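Local structure of DNA double-strand break repair nuclease NurA (Sulfolobus solfataricus, 2YGK) at residues 261-264 with 269-272. The protein is a manganese-dependent nuclease that probably works with the HerA helicase to resect DNA ends during double-strand break repair. Residues are numbered along the deposited sequence; the frame is centred on the assembly and turned at random.
Sequences TRLD and VIRV
Thr261 and Ile270 form an antiparallel hydrogen-bonded pair near the turn of a beta hairpin: Thr261 N gives its hydrogen to Ile270 O at 2.9 Å, and Ile270 N returns one to Thr261 O at 2.8 Å. Both bonds are nearly straight. Their side chains lie side by side and point the same way, with Thr261 CG2 3.6 Å from Ile270 CG1. The threonine methyl gets there because OG1 is the branch anti to the backbone N (chi1 -177°), which leaves CG2 to face the isoleucine while OG1 bonds to the carbonyl of Gly228. The extended Ile270 chain carries its CD1 to Leu263 CD1, 4.1 Å away, the two side chains crossing at about a right angle. Val272 CG2 touches the same threonine methyl.

Val269 and Arg262 meet on the other side of the sheet. The arginine chain runs out straight as far as CD, and a bend at chi3 (-67°) turns one face of its guanidinium to the valine. Val269 CG2 lies over that face, toward its rim, 3.3 Å from Arg262 NH2. NH1 bonds to Thr224 OG1 and the carbonyl of Lys226, NH2 to the carbonyl of Leu220 and NE to that of Lys267; together they would hold the group's orientation. With an alanine in place of Val269, CG2 is gone, and the guanidinium face of Arg262 would probably lose its apolar cover from this strand.

The hairpin, strands 255-262 and 270-275, lies within the large mixed sheet, between strands 228-236 and 197-201. Helix 280-291 packs on the Thr261 and Leu263 side through Met287 and Leu290, while helix 216-223 meets Val269 through Ile217 and Glu221.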
# COMPACT_ATOMS: atom_id res chain seq x y z
N THR A 261 9.96 4.22 25.61
CA THR A 261 9.43 4.33 26.97
C THR A 261 8.12 3.58 26.98
O THR A 261 7.47 3.44 25.94
CB THR A 261 9.21 5.84 27.39
OG1 THR A 261 8.74 5.95 28.76
CG2 THR A 261 8.27 6.50 26.43
N ARG A 262 7.81 3.05 28.16
CA ARG A 262 6.51 2.55 28.50
C ARG A 262 6.06 3.44 29.60
O ARG A 262 6.74 3.50 30.63
CB ARG A 262 6.62 1.11 29.02
CG ARG A 262 5.29 0.56 29.55
CD ARG A 262 5.40 -0.87 30.02
NE ARG A 262 5.68 -1.86 28.96
CZ ARG A 262 6.82 -2.54 28.79
NH1 ARG A 262 7.86 -2.37 29.59
NH2 ARG A 262 6.93 -3.42 27.79
N LEU A 263 4.92 4.11 29.42
CA LEU A 263 4.42 5.11 30.38
C LEU A 263 3.68 4.49 31.55
O LEU A 263 3.50 5.15 32.58
CB LEU A 263 3.48 6.10 29.71
CG LEU A 263 4.19 6.86 28.59
CD1 LEU A 263 3.18 7.51 27.74
CD2 LEU A 263 5.26 7.86 29.09
N ASP A 264 3.26 3.24 31.39
CA ASP A 264 2.33 2.58 32.31
C ASP A 264 2.61 1.08 32.32
O ASP A 264 2.75 0.45 31.25
CB ASP A 264 0.92 2.87 31.84
CG ASP A 264 -0.13 2.26 32.71
OD1 ASP A 264 0.21 1.60 33.72
OD2 ASP A 264 -1.33 2.43 32.36
N VAL A 269 4.99 -0.09 24.42
CA VAL A 269 6.16 0.73 24.41
C VAL A 269 6.03 1.65 23.20
O VAL A 269 5.62 1.19 22.10
CB VAL A 269 7.44 -0.12 24.26
CG1 VAL A 269 8.66 0.77 24.12
CG2 VAL A 269 7.60 -1.12 25.46
N ILE A 270 6.38 2.92 23.39
CA ILE A 270 6.43 3.88 22.29
C ILE A 270 7.87 4.39 22.08
O ILE A 270 8.68 4.37 23.02
CB ILE A 270 5.52 5.07 22.56
CG1 ILE A 270 5.98 5.85 23.79
CG2 ILE A 270 4.10 4.61 22.77
CD1 ILE A 270 5.09 7.07 24.16
N ARG A 271 8.17 4.83 20.85
CA ARG A 271 9.43 5.48 20.51
C ARG A 271 9.26 6.99 20.62
O ARG A 271 8.29 7.55 20.12
CB ARG A 271 9.81 5.16 19.08
CG ARG A 271 11.20 5.66 18.69
CD ARG A 271 11.45 5.52 17.18
NE ARG A 271 12.72 6.15 16.80
CZ ARG A 271 13.70 5.57 16.11
NH1 ARG A 271 13.62 4.30 15.66
NH2 ARG A 271 14.81 6.27 15.87
N VAL A 272 10.23 7.66 21.24
CA VAL A 272 10.21 9.12 21.27
C VAL A 272 11.49 9.64 20.65
O VAL A 272 12.57 9.22 21.07
CB VAL A 272 10.14 9.66 22.69
CG1 VAL A 272 10.13 11.14 22.65
CG2 VAL A 272 8.90 9.14 23.45